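Local coordinates for protein glutathione-dependent peroxiredoxin (Sinorhizobium meliloti, PDB 3UMA) that probably reduces hydrogen peroxide and organic hydroperoxides to water and alcohols at the expense of glutathione, so protecting the cell against oxidative stress, at residues A[59-64]-A[94-99]; A[98-103]-A[125-130]; A[104-109]-A[119-124]; A[150-155]-A[162-167]. All coordinates share one frame; numbering follows the deposited sequence.

Interaction 1: A[59-64]-A[94-99]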
loop_
_atom_site.group_PDB
_atom_site.type_symbol
_atom_site.label_atom_id
_atom_site.label_comp_id
_atom_site.label_asym_id
_atom_site.label_seq_id
_atom_site.Cartn_x
_atom_site.Cartn_y
_atom_site.Cartn_z
ATOM N N VAL A 59 -8.838 -3.221 -7.276
ATOM C CA VAL A 59 -8.307 -2.779 -5.978
ATOM C C VAL A 59 -7.295 -1.616 -6.122
ATOM O O VAL A 59 -6.454 -1.621 -7.009
ATOM C CB VAL A 59 -7.668 -3.973 -5.209
ATOM C CG1 VAL A 59 -7.078 -3.539 -3.870
ATOM C CG2 VAL A 59 -8.704 -5.089 -4.986
ATOM N N VAL A 60 -7.415 -0.620 -5.258
ATOM C CA VAL A 60 -6.410 0.432 -5.163
ATOM C C VAL A 60 -5.454 0.055 -4.035
ATOM O O VAL A 60 -5.881 -0.072 -2.895
ATOM C CB VAL A 60 -7.042 1.804 -4.883
ATOM C CG1 VAL A 60 -5.970 2.817 -4.411
ATOM C CG2 VAL A 60 -7.726 2.313 -6.135
ATOM N N LEU A 61 -4.189 -0.193 -4.380
ATOM C CA LEU A 61 -3.164 -0.478 -3.387
ATOM C C LEU A 61 -2.189 0.682 -3.319
ATOM O O LEU A 61 -1.627 1.073 -4.343
ATOM C CB LEU A 61 -2.377 -1.754 -3.740
ATOM C CG LEU A 61 -1.207 -2.132 -2.807
ATOM C CD1 LEU A 61 -1.687 -2.496 -1.395
ATOM C CD2 LEU A 61 -0.376 -3.259 -3.374
ATOM N N PHE A 62 -1.970 1.229 -2.128
ATOM C CA PHE A 62 -0.831 2.134 -1.982
ATOM C C PHE A 62 0.144 1.677 -0.906
ATOM O O PHE A 62 -0.268 1.140 0.115
ATOM C CB PHE A 62 -1.248 3.610 -1.821
ATOM C CG PHE A 62 -2.033 3.908 -0.572
ATOM C CD1 PHE A 62 -3.368 3.519 -0.446
ATOM C CD2 PHE A 62 -1.457 4.640 0.457
ATOM C CE1 PHE A 62 -4.090 3.817 0.696
ATOM C CE2 PHE A 62 -2.184 4.965 1.611
ATOM C CZ PHE A 62 -3.497 4.555 1.736
ATOM N N ALA A 63 1.434 1.889 -1.160
ATOM C CA ALA A 63 2.478 1.523 -0.209
ATOM C C ALA A 63 3.131 2.758 0.410
ATOM O O ALA A 63 3.335 3.769 -0.265
ATOM C CB ALA A 63 3.514 0.667 -0.859
ATOM N N VAL A 64 3.481 2.649 1.689
ATOM C CA VAL A 64 4.136 3.750 2.412
ATOM C C VAL A 64 5.462 3.258 3.025
ATOM O O VAL A 64 5.572 2.086 3.416
ATOM C CB VAL A 64 3.205 4.347 3.518
ATOM C CG1 VAL A 64 1.899 4.907 2.927
ATOM C CG2 VAL A 64 2.859 3.291 4.587
ATOM N N ASP A 94 -12.119 -2.356 -3.295
ATOM C CA ASP A 94 -11.374 -2.286 -2.029
ATOM C C ASP A 94 -10.184 -1.322 -2.077
ATOM O O ASP A 94 -9.632 -1.052 -3.138
ATOM C CB ASP A 94 -10.857 -3.685 -1.666
ATOM C CG ASP A 94 -11.113 -4.056 -0.210
ATOM O OD1 ASP A 94 -11.311 -3.146 0.645
ATOM O OD2 ASP A 94 -11.114 -5.280 0.076
ATOM N N ILE A 95 -9.789 -0.813 -0.912
ATOM C CA ILE A 95 -8.568 -0.019 -0.810
ATOM C C ILE A 95 -7.678 -0.599 0.287
ATOM O O ILE A 95 -8.164 -0.932 1.381
ATOM C CB ILE A 95 -8.860 1.468 -0.526
ATOM C CG1 ILE A 95 -9.869 2.032 -1.536
ATOM C CG2 ILE A 95 -7.540 2.296 -0.542
ATOM C CD1 ILE A 95 -10.476 3.377 -1.116
ATOM N N ALA A 96 -6.384 -0.716 -0.022
ATOM C CA ALA A 96 -5.402 -1.221 0.927
ATOM C C ALA A 96 -4.162 -0.351 0.963
ATOM O O ALA A 96 -3.717 0.128 -0.068
ATOM C CB ALA A 96 -5.000 -2.638 0.576
ATOM N N VAL A 97 -3.623 -0.155 2.165
ATOM C CA VAL A 97 -2.273 0.365 2.351
ATOM C C VAL A 97 -1.382 -0.770 2.854
ATOM O O VAL A 97 -1.806 -1.582 3.672
ATOM C CB VAL A 97 -2.252 1.589 3.335
ATOM C CG1 VAL A 97 -2.799 1.218 4.727
ATOM C CG2 VAL A 97 -0.833 2.228 3.425
ATOM N N VAL A 98 -0.161 -0.840 2.341
ATOM C CA VAL A 98 0.809 -1.819 2.783
ATOM C C VAL A 98 2.058 -1.087 3.263
ATOM O O VAL A 98 2.435 -0.059 2.684
ATOM C CB VAL A 98 1.154 -2.842 1.662
ATOM C CG1 VAL A 98 1.730 -2.178 0.441
ATOM C CG2 VAL A 98 2.122 -3.960 2.163
ATOM N N ALA A 99 2.696 -1.611 4.313
ATOM C CA ALA A 99 3.975 -1.045 4.816
ATOM C C ALA A 99 4.833 -2.144 5.405
ATOM O O ALA A 99 4.303 -3.151 5.897
ATOM C CB ALA A 99 3.722 -0.009 5.858
#

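Interaction 2: A[98-103]-A[125-130]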
loop_
_atom_site.group_PDB
_atom_site.type_symbol
_atom_site.label_atom_id
_atom_site.label_comp_id
_atom_site.label_asym_id
_atom_site.label_seq_id
_atom_site.Cartn_x
_atom_site.Cartn_y
_atom_site.Cartn_z
ATOM N N VAL A 98 -0.161 -0.840 2.341
ATOM C CA VAL A 98 0.809 -1.819 2.783
ATOM C C VAL A 98 2.058 -1.087 3.263
ATOM O O VAL A 98 2.435 -0.059 2.684
ATOM C CB VAL A 98 1.154 -2.842 1.662
ATOM C CG1 VAL A 98 1.730 -2.178 0.441
ATOM C CG2 VAL A 98 2.122 -3.960 2.163
ATOM N N ALA A 99 2.696 -1.611 4.313
ATOM C CA ALA A 99 3.975 -1.045 4.816
ATOM C C ALA A 99 4.833 -2.144 5.405
ATOM O O ALA A 99 4.303 -3.151 5.897
ATOM C CB ALA A 99 3.722 -0.009 5.858
ATOM N N VAL A 100 6.154 -1.938 5.362
ATOM C CA VAL A 100 7.103 -2.795 6.059
ATOM C C VAL A 100 7.147 -2.333 7.519
ATOM O O VAL A 100 8.045 -1.607 7.922
ATOM C CB VAL A 100 8.493 -2.782 5.365
ATOM C CG1 VAL A 100 9.513 -3.684 6.105
ATOM C CG2 VAL A 100 8.349 -3.196 3.875
ATOM N N ASN A 101 6.098 -2.694 8.258
ATOM C CA ASN A 101 5.953 -2.508 9.708
ATOM C C ASN A 101 5.333 -3.792 10.267
ATOM O O ASN A 101 4.635 -4.516 9.535
ATOM C CB ASN A 101 4.965 -1.370 10.046
ATOM C CG ASN A 101 5.595 0.040 9.956
ATOM O OD1 ASN A 101 6.423 0.428 10.790
ATOM N ND2 ASN A 101 5.193 0.797 8.952
ATOM N N ASP A 102 5.535 -4.047 11.554
ATOM C CA ASP A 102 4.920 -5.201 12.211
ATOM C C ASP A 102 3.405 -4.989 12.331
ATOM O O ASP A 102 2.894 -3.875 12.159
ATOM C CB ASP A 102 5.578 -5.450 13.585
ATOM C CG ASP A 102 5.311 -4.334 14.583
ATOM O OD1 ASP A 102 4.192 -4.293 15.113
ATOM O OD2 ASP A 102 6.225 -3.491 14.858
ATOM N N LEU A 103 2.677 -6.044 12.670
ATOM C CA LEU A 103 1.218 -5.956 12.637
ATOM C C LEU A 103 0.633 -5.113 13.762
ATOM O O LEU A 103 -0.417 -4.494 13.598
ATOM C CB LEU A 103 0.586 -7.363 12.552
ATOM C CG LEU A 103 0.346 -8.240 13.777
ATOM C CD1 LEU A 103 -0.935 -7.839 14.474
ATOM C CD2 LEU A 103 0.253 -9.714 13.354
ATOM N N TRP A 125 5.833 -7.150 7.081
ATOM C CA TRP A 125 6.824 -6.914 8.141
ATOM C C TRP A 125 8.262 -7.178 7.676
ATOM O O TRP A 125 9.168 -6.409 7.985
ATOM C CB TRP A 125 6.474 -7.687 9.437
ATOM C CG TRP A 125 6.798 -9.165 9.351
ATOM C CD1 TRP A 125 5.961 -10.181 8.925
ATOM C CD2 TRP A 125 8.059 -9.775 9.629
ATOM N NE1 TRP A 125 6.639 -11.378 8.937
ATOM C CE2 TRP A 125 7.920 -11.163 9.378
ATOM C CE3 TRP A 125 9.298 -9.283 10.070
ATOM C CZ2 TRP A 125 8.974 -12.065 9.549
ATOM C CZ3 TRP A 125 10.349 -10.183 10.251
ATOM C CH2 TRP A 125 10.179 -11.561 9.980
ATOM N N ASN A 126 8.466 -8.254 6.923
ATOM C CA ASN A 126 9.802 -8.602 6.474
ATOM C C ASN A 126 10.075 -8.173 5.054
ATOM O O ASN A 126 11.076 -8.592 4.468
ATOM C CB ASN A 126 10.036 -10.109 6.607
ATOM C CG ASN A 126 9.041 -10.935 5.790
ATOM O OD1 ASN A 126 8.174 -10.381 5.094
ATOM N ND2 ASN A 126 9.165 -12.271 5.866
ATOM N N ALA A 127 9.189 -7.343 4.494
ATOM C CA ALA A 127 9.359 -6.875 3.119
ATOM C C ALA A 127 9.372 -7.982 2.066
ATOM O O ALA A 127 9.935 -7.773 0.988
ATOM C CB ALA A 127 10.649 -6.003 2.979
ATOM N N ALA A 128 8.731 -9.121 2.347
ATOM C CA ALA A 128 8.609 -10.225 1.343
ATOM C C ALA A 128 7.932 -9.795 0.026
ATOM O O ALA A 128 8.498 -9.949 -1.047
ATOM C CB ALA A 128 7.865 -11.472 1.954
ATOM N N PHE A 129 6.725 -9.259 0.117
ATOM C CA PHE A 129 6.022 -8.690 -1.037
ATOM C C PHE A 129 6.822 -7.558 -1.718
ATOM O O PHE A 129 7.087 -7.571 -2.943
ATOM C CB PHE A 129 4.644 -8.168 -0.592
ATOM C CG PHE A 129 3.817 -7.618 -1.737
ATOM C CD1 PHE A 129 3.373 -8.469 -2.755
ATOM C CD2 PHE A 129 3.532 -6.250 -1.819
ATOM C CE1 PHE A 129 2.621 -7.972 -3.819
ATOM C CE2 PHE A 129 2.803 -5.741 -2.877
ATOM C CZ PHE A 129 2.331 -6.589 -3.876
ATOM N N THR A 130 7.242 -6.592 -0.903
ATOM C CA THR A 130 8.005 -5.421 -1.381
ATOM C C THR A 130 9.242 -5.811 -2.171
ATOM O O THR A 130 9.492 -5.303 -3.266
ATOM C CB THR A 130 8.418 -4.564 -0.171
ATOM O OG1 THR A 130 7.234 -4.066 0.462
ATOM C CG2 THR A 130 9.336 -3.413 -0.580
#

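Interaction 3: A[104-109]-A[119-124]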
loop_
_atom_site.group_PDB
_atom_site.type_symbol
_atom_site.label_atom_id
_atom_site.label_comp_id
_atom_site.label_asym_id
_atom_site.label_seq_id
_atom_site.Cartn_x
_atom_site.Cartn_y
_atom_site.Cartn_z
ATOM N N HIS A 104 1.320 -5.033 14.899
ATOM C CA HIS A 104 0.797 -4.220 15.997
ATOM C C HIS A 104 0.898 -2.720 15.705
ATOM O O HIS A 104 0.022 -1.943 16.045
ATOM C CB HIS A 104 1.497 -4.552 17.315
ATOM C CG HIS A 104 1.521 -6.014 17.625
ATOM N ND1 HIS A 104 0.428 -6.680 18.142
ATOM C CD2 HIS A 104 2.496 -6.943 17.473
ATOM C CE1 HIS A 104 0.733 -7.957 18.302
ATOM N NE2 HIS A 104 1.982 -8.143 17.909
ATOM N N VAL A 105 1.991 -2.320 15.085
ATOM C CA VAL A 105 2.123 -0.927 14.670
ATOM C C VAL A 105 1.079 -0.613 13.590
ATOM O O VAL A 105 0.417 0.416 13.658
ATOM C CB VAL A 105 3.592 -0.618 14.257
ATOM C CG1 VAL A 105 3.705 0.706 13.518
ATOM C CG2 VAL A 105 4.479 -0.603 15.537
HETATM N N MSE A 106 0.918 -1.514 12.612
HETATM C CA MSE A 106 -0.110 -1.326 11.577
HETATM C C MSE A 106 -1.487 -1.143 12.189
HETATM O O MSE A 106 -2.187 -0.190 11.849
HETATM C CB MSE A 106 -0.128 -2.473 10.549
HETATM C CG MSE A 106 1.016 -2.417 9.577
HETATM SE SE MSE A 106 1.195 -0.632 8.734
HETATM C CE MSE A 106 -0.080 -0.708 7.242
ATOM N N GLY A 107 -1.846 -2.021 13.128
ATOM C CA GLY A 107 -3.130 -1.911 13.857
ATOM C C GLY A 107 -3.288 -0.632 14.653
ATOM O O GLY A 107 -4.348 0.003 14.631
ATOM N N ALA A 108 -2.245 -0.240 15.380
ATOM C CA ALA A 108 -2.278 1.042 16.085
ATOM C C ALA A 108 -2.461 2.233 15.125
ATOM O O ALA A 108 -3.178 3.197 15.424
ATOM C CB ALA A 108 -1.018 1.212 16.927
ATOM N N TRP A 109 -1.828 2.151 13.962
ATOM C CA TRP A 109 -1.936 3.218 12.957
ATOM C C TRP A 109 -3.332 3.282 12.343
ATOM O O TRP A 109 -3.859 4.365 12.091
ATOM C CB TRP A 109 -0.896 3.006 11.861
ATOM C CG TRP A 109 -0.599 4.237 11.016
ATOM C CD1 TRP A 109 -0.529 5.542 11.445
ATOM C CD2 TRP A 109 -0.277 4.257 9.615
ATOM N NE1 TRP A 109 -0.191 6.364 10.398
ATOM C CE2 TRP A 109 -0.027 5.607 9.263
ATOM C CE3 TRP A 109 -0.173 3.263 8.624
ATOM C CZ2 TRP A 109 0.302 6.002 7.942
ATOM C CZ3 TRP A 109 0.173 3.648 7.318
ATOM C CH2 TRP A 109 0.405 5.014 6.991
ATOM N N ILE A 119 -10.423 0.781 5.323
ATOM C CA ILE A 119 -9.370 0.472 4.375
ATOM C C ILE A 119 -8.544 -0.655 4.989
ATOM O O ILE A 119 -8.432 -0.727 6.208
ATOM C CB ILE A 119 -8.557 1.790 4.119
ATOM C CG1 ILE A 119 -9.024 2.453 2.834
ATOM C CG2 ILE A 119 -7.042 1.612 4.121
ATOM C CD1 ILE A 119 -9.034 3.941 2.913
ATOM N N HIS A 120 -8.002 -1.558 4.174
ATOM C CA HIS A 120 -7.075 -2.562 4.719
ATOM C C HIS A 120 -5.740 -1.917 5.162
ATOM O O HIS A 120 -5.216 -1.021 4.486
ATOM C CB HIS A 120 -6.782 -3.674 3.723
ATOM C CG HIS A 120 -7.973 -4.509 3.368
ATOM N ND1 HIS A 120 -8.266 -5.704 3.996
ATOM C CD2 HIS A 120 -8.931 -4.336 2.426
ATOM C CE1 HIS A 120 -9.357 -6.221 3.462
ATOM N NE2 HIS A 120 -9.781 -5.409 2.508
ATOM N N PHE A 121 -5.229 -2.361 6.303
ATOM C CA PHE A 121 -3.888 -2.006 6.764
ATOM C C PHE A 121 -3.055 -3.278 6.780
ATOM O O PHE A 121 -3.188 -4.099 7.694
ATOM C CB PHE A 121 -3.937 -1.349 8.157
ATOM C CG PHE A 121 -4.422 0.086 8.125
ATOM C CD1 PHE A 121 -3.525 1.142 8.332
ATOM C CD2 PHE A 121 -5.768 0.376 7.885
ATOM C CE1 PHE A 121 -3.955 2.469 8.311
ATOM C CE2 PHE A 121 -6.213 1.699 7.821
ATOM C CZ PHE A 121 -5.291 2.750 8.030
ATOM N N LEU A 122 -2.226 -3.437 5.750
ATOM C CA LEU A 122 -1.500 -4.662 5.523
ATOM C C LEU A 122 -0.064 -4.534 6.004
ATOM O O LEU A 122 0.659 -3.611 5.607
ATOM C CB LEU A 122 -1.503 -5.018 4.026
ATOM C CG LEU A 122 -2.851 -5.108 3.300
ATOM C CD1 LEU A 122 -2.630 -5.405 1.819
ATOM C CD2 LEU A 122 -3.726 -6.193 3.953
ATOM N N SER A 123 0.345 -5.491 6.824
ATOM C CA SER A 123 1.689 -5.571 7.330
ATOM C C SER A 123 2.524 -6.463 6.415
ATOM O O SER A 123 2.173 -7.639 6.196
ATOM C CB SER A 123 1.659 -6.104 8.771
ATOM O OG SER A 123 2.884 -6.711 9.105
ATOM N N ASP A 124 3.577 -5.890 5.836
ATOM C CA ASP A 124 4.595 -6.623 5.066
ATOM C C ASP A 124 5.908 -6.589 5.872
ATOM O O ASP A 124 6.957 -6.088 5.403
ATOM C CB ASP A 124 4.772 -5.998 3.674
ATOM C CG ASP A 124 5.636 -6.833 2.755
ATOM O OD1 ASP A 124 5.637 -8.067 2.885
ATOM O OD2 ASP A 124 6.338 -6.264 1.887
#

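Interaction 4: A[150-155]-A[162-167]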
loop_
_atom_site.group_PDB
_atom_site.type_symbol
_atom_site.label_atom_id
_atom_site.label_comp_id
_atom_site.label_asym_id
_atom_site.label_seq_id
_atom_site.Cartn_x
_atom_site.Cartn_y
_atom_site.Cartn_z
ATOM N N ARG A 150 7.409 4.622 -1.799
ATOM C CA ARG A 150 6.021 5.094 -1.899
ATOM C C ARG A 150 5.496 4.873 -3.334
ATOM O O ARG A 150 6.149 5.250 -4.305
ATOM C CB ARG A 150 5.903 6.558 -1.477
ATOM C CG ARG A 150 4.469 7.090 -1.424
ATOM C CD ARG A 150 4.367 8.561 -0.910
ATOM N NE ARG A 150 5.309 8.843 0.176
ATOM C CZ ARG A 150 5.150 8.491 1.453
ATOM N NH1 ARG A 150 4.081 7.828 1.879
ATOM N NH2 ARG A 150 6.104 8.775 2.317
ATOM N N TYR A 151 4.328 4.246 -3.459
ATOM C CA TYR A 151 3.705 4.012 -4.765
ATOM C C TYR A 151 2.210 3.840 -4.572
ATOM O O TYR A 151 1.741 3.645 -3.443
ATOM C CB TYR A 151 4.323 2.809 -5.533
ATOM C CG TYR A 151 4.133 1.440 -4.871
ATOM C CD1 TYR A 151 2.881 0.796 -4.875
ATOM C CD2 TYR A 151 5.204 0.795 -4.235
ATOM C CE1 TYR A 151 2.694 -0.453 -4.268
ATOM C CE2 TYR A 151 5.034 -0.464 -3.626
ATOM C CZ TYR A 151 3.774 -1.083 -3.651
ATOM O OH TYR A 151 3.586 -2.308 -3.028
ATOM N N SER A 152 1.462 3.956 -5.662
ATOM C CA SER A 152 0.076 3.515 -5.678
ATOM C C SER A 152 -0.119 2.711 -6.962
ATOM O O SER A 152 0.612 2.885 -7.946
ATOM C CB SER A 152 -0.910 4.685 -5.628
ATOM O OG SER A 152 -0.865 5.374 -6.858
HETATM N N MSE A 153 -1.081 1.806 -6.946
HETATM C CA MSE A 153 -1.347 1.037 -8.142
HETATM C C MSE A 153 -2.814 0.682 -8.200
HETATM O O MSE A 153 -3.458 0.530 -7.169
HETATM C CB MSE A 153 -0.447 -0.206 -8.251
HETATM C CG MSE A 153 -0.482 -1.118 -7.059
HETATM SE SE MSE A 153 0.538 -2.764 -7.343
HETATM C CE MSE A 153 2.395 -2.172 -7.365
ATOM N N LEU A 154 -3.344 0.630 -9.416
ATOM C CA LEU A 154 -4.672 0.066 -9.660
ATOM C C LEU A 154 -4.490 -1.374 -10.140
ATOM O O LEU A 154 -3.763 -1.644 -11.102
ATOM C CB LEU A 154 -5.456 0.911 -10.677
ATOM C CG LEU A 154 -6.871 0.452 -11.076
ATOM C CD1 LEU A 154 -7.797 0.418 -9.864
ATOM C CD2 LEU A 154 -7.433 1.368 -12.171
ATOM N N VAL A 155 -5.131 -2.297 -9.431
ATOM C CA VAL A 155 -4.943 -3.720 -9.678
ATOM C C VAL A 155 -6.294 -4.353 -10.069
ATOM O O VAL A 155 -7.281 -4.222 -9.344
ATOM C CB VAL A 155 -4.334 -4.426 -8.436
ATOM C CG1 VAL A 155 -3.961 -5.870 -8.757
ATOM C CG2 VAL A 155 -3.068 -3.668 -7.936
ATOM N N ALA A 162 -2.457 0.357 -13.448
ATOM C CA ALA A 162 -1.852 1.683 -13.312
ATOM C C ALA A 162 -0.872 1.626 -12.149
ATOM O O ALA A 162 -1.144 0.975 -11.142
ATOM C CB ALA A 162 -2.909 2.733 -13.069
ATOM N N LEU A 163 0.262 2.296 -12.306
ATOM C CA LEU A 163 1.343 2.223 -11.357
ATOM C C LEU A 163 2.013 3.599 -11.269
ATOM O O LEU A 163 2.448 4.148 -12.276
ATOM C CB LEU A 163 2.353 1.150 -11.785
ATOM C CG LEU A 163 3.660 1.010 -10.995
ATOM C CD1 LEU A 163 3.403 0.631 -9.527
ATOM C CD2 LEU A 163 4.582 -0.008 -11.661
ATOM N N ASN A 164 2.064 4.147 -10.057
ATOM C CA ASN A 164 2.650 5.459 -9.812
ATOM C C ASN A 164 3.689 5.333 -8.719
ATOM O O ASN A 164 3.331 5.231 -7.557
ATOM C CB ASN A 164 1.553 6.432 -9.379
ATOM C CG ASN A 164 0.358 6.436 -10.330
ATOM O OD1 ASN A 164 -0.782 6.174 -9.930
ATOM N ND2 ASN A 164 0.613 6.730 -11.584
ATOM N N ILE A 165 4.964 5.318 -9.099
ATOM C CA ILE A 165 6.082 5.151 -8.168
ATOM C C ILE A 165 6.761 6.491 -7.908
ATOM O O ILE A 165 7.155 7.163 -8.852
ATOM C CB ILE A 165 7.148 4.187 -8.739
ATOM C CG1 ILE A 165 6.511 2.841 -9.157
ATOM C CG2 ILE A 165 8.318 4.008 -7.752
ATOM C CD1 ILE A 165 7.458 1.936 -9.984
ATOM N N GLU A 166 6.911 6.864 -6.636
ATOM C CA GLU A 166 7.608 8.104 -6.270
ATOM C C GLU A 166 9.125 7.943 -6.343
ATOM O O GLU A 166 9.696 7.010 -5.770
ATOM C CB GLU A 166 7.241 8.548 -4.853
ATOM C CG GLU A 166 5.751 8.765 -4.597
ATOM C CD GLU A 166 5.178 10.010 -5.273
ATOM O OE1 GLU A 166 5.949 10.762 -5.918
ATOM O OE2 GLU A 166 3.956 10.236 -5.152
ATOM N N GLU A 167 9.781 8.870 -7.025
ATOM C CA GLU A 167 11.250 8.914 -7.036
ATOM C C GLU A 167 11.794 9.298 -5.658
ATOM O O GLU A 167 12.915 8.949 -5.296
ATOM C CB GLU A 167 11.748 9.898 -8.097
ATOM C CG GLU A 167 12.493 9.228 -9.257
ATOM C CD GLU A 167 14.011 9.464 -9.184
ATOM O OE1 GLU A 167 14.454 10.574 -9.577
ATOM O OE2 GLU A 167 14.758 8.546 -8.742
HETATM O O HOH W 1 9.591 6.424 -2.809
#

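Interaction 1: A[59-64]-A[94-99]
F62 and V97 meet across two parallel strands, 59-64 and 94-99, in the middle of the thioredoxin-like sheet. V97 CB lies over one face, 3.9 Å from the centroid of the F62 ring, a CH-pi contact. The CG2 branch of V97 also reaches F62 CE2 at 3.6 Å. F62 CG sits between the backbone N and the carbonyl carbon (chi1 64°), and the ring leans over strand 94-99. I95 CG2 meets the same ring at its edge, near the plane, 4.0 Å from F62 CE1.

V98 projects from the other face of the sheet. Its CG1 packs on A63 CB at 3.6 Å and on L61 CD1 at 3.9 Å. F62 N donates to A96 O at 2.9 Å, and F62 O accepts from V98 N at 3.0 Å. Similar bonds run from V60 N to D94 O, A96 N to V60 O and V64 N to V98 O. The two strand directions are twisted by 24° against each other.

Helix 70-82 packs on the F62 side, where Y80 stacks on the F62 ring and V64 touches C72. Strand 147-156 pairs with the outer side of 59-64, and strand 120-123 with that of 94-99.

Interaction 2: A[98-103]-A[125-130]
V100 is the centre of an inverse gamma turn just after strand 94-99, and it packs on W125, A127 and T130 at the entry to helix 128-132. The contact belongs to the thioredoxin-like fold, at the C-terminal ends of the parallel strands 94-99 and 120-123. No hydrogen bond crosses it. V100 CG1, anti to the backbone N (chi1 180°), lies 3.3 Å from W125 O. V100 CG2 touches A127 CB and T130 OG1, both at 3.7 Å. That hydroxyl has its polar partner in D124. With an alanine here both methyls of V100 are gone, which is likely to open a gap beside A127 and T130.

Further along, N101 O makes a CA-H...O contact with W125 CA at 3.5 Å. The same oxygen is hydrogen-bonded to S123 OG. D102 CA then packs on W125 CB at 4.0 Å, and D102 OD1 caps V105 N at the start of helix 103-113. A127 holds the N-cap position of the other helix. N126 makes an Asx turn: N126 OD1 accepts from A128 N at 3.1 Å, with the donor well above the carbonyl plane. N126 CB rests over the centre of the W125 ring, 3.4 Å above its plane.

Interaction 3: A[104-109]-A[119-124]
Helix 104-109 runs nearly antiparallel to strand 120-123 and packs on it, with the segment axes 8.0 Å apart at their closest and 161° between their directions. M106 and F121 lie nearest, their CA atoms 6.2 Å apart. This is the helix-on-strand contact of a beta-alpha-beta unit of strand 94-99, helix 103-113 and strand 120-123.

M106, a selenomethionine, spreads over the strand. Its chain bends at chi2 (-51°) and again at chi3, which brings CE down onto the backbone. M106 CE is 3.4 Å from L122 O and 4.0 Å from F121 CB. Nearer the root, M106 CG touches S123 CB at 3.8 Å.

F121 presents its ring edge to the face of the six-membered ring of W109 in an offset edge-to-face pair. The planes stand at 88°, and the centroids of that W109 ring and of F121 are 5.9 Å apart. The closest atoms are W109 CE3 and F121 CE1, at 3.9 Å. Cutting F121 back to an alanine is likely to leave the W109 face without its edge-on partner.

W109 touches C72 and L77 of helix 70-82. F121 packs on L77 as well and on V97 of strand 94-99, which pairs with strand 120-123.

Interaction 4: A[150-155]-A[162-167]
R150 lies at the start of the contact, where E166 N donates to R150 O at 2.9 Å and a water joins R150 N to E166 O. The two side chains cross with their aliphatic parts together, R150 CG on E166 CG at 3.8 Å. Their charged ends do not meet: R150 NE and E166 OE2 are 5.7 Å apart. R150 NH2 binds P169 O instead, and E166 OE2 binds S175 OG.

Y151 and I165 form a non-hydrogen-bonded antiparallel pair. Y151 CB packs on I165, while a chi1 of 64° turns the Y151 ring away from strand 162-165.

S152 and N164 follow as a hydrogen-bonded pair. N164 N donates to S152 O at 2.9 Å, and S152 N donates back to N164 O. S152 OG and N164 OD1 are close, 3.2 Å, but the angle is too poor for a bond.

M153, a selenomethionine, lies alongside L163 on the Y151 face, with M153 CE 3.7 Å from L163 CD1. At L154 the pairing returns to hydrogen bonds. L154 N donates to A162 O at 2.8 Å, whereas the return bond from A162 N to L154 O is weak at 3.3 Å. The CB atoms of L154 and A162 also touch.

The two strands form a beta hairpin, with 159-165 as the edge strand of the central sheet. M180 of helix 177-183 packs on S152 and N164, and strand 58-64 pairs with the other side of strand 147-156. R150 also touches C72 of helix 70-82, the predicted active-site cysteine, thought to pass through a sulfenic acid.

In the fold
Interactions 1, 3 and 4 all use strands of one sheet; interaction 3 adds a helix on strand 120-123. Strand 59-64 of interaction 1 bonds to the hairpin of interaction 4, L61 O to M153 N at 2.8 Å. On the far side of interaction 1, V97 O of strand 94-99 accepts from L122 N at 2.8 Å. Interaction 2 closes the loop that holds interaction 3, and A99 O takes D124 N at 2.8 Å. F129 CE2 of interaction 2 reaches Y151 OH of interaction 4 at 3.5 Å. The centres of interactions 3 and 4 are about 19 Å apart, yet both approach the predicted active-site C72. Measured between nearest side-chain atoms, W109 and V64 lie about 4 Å from it and R150 about 3 Å.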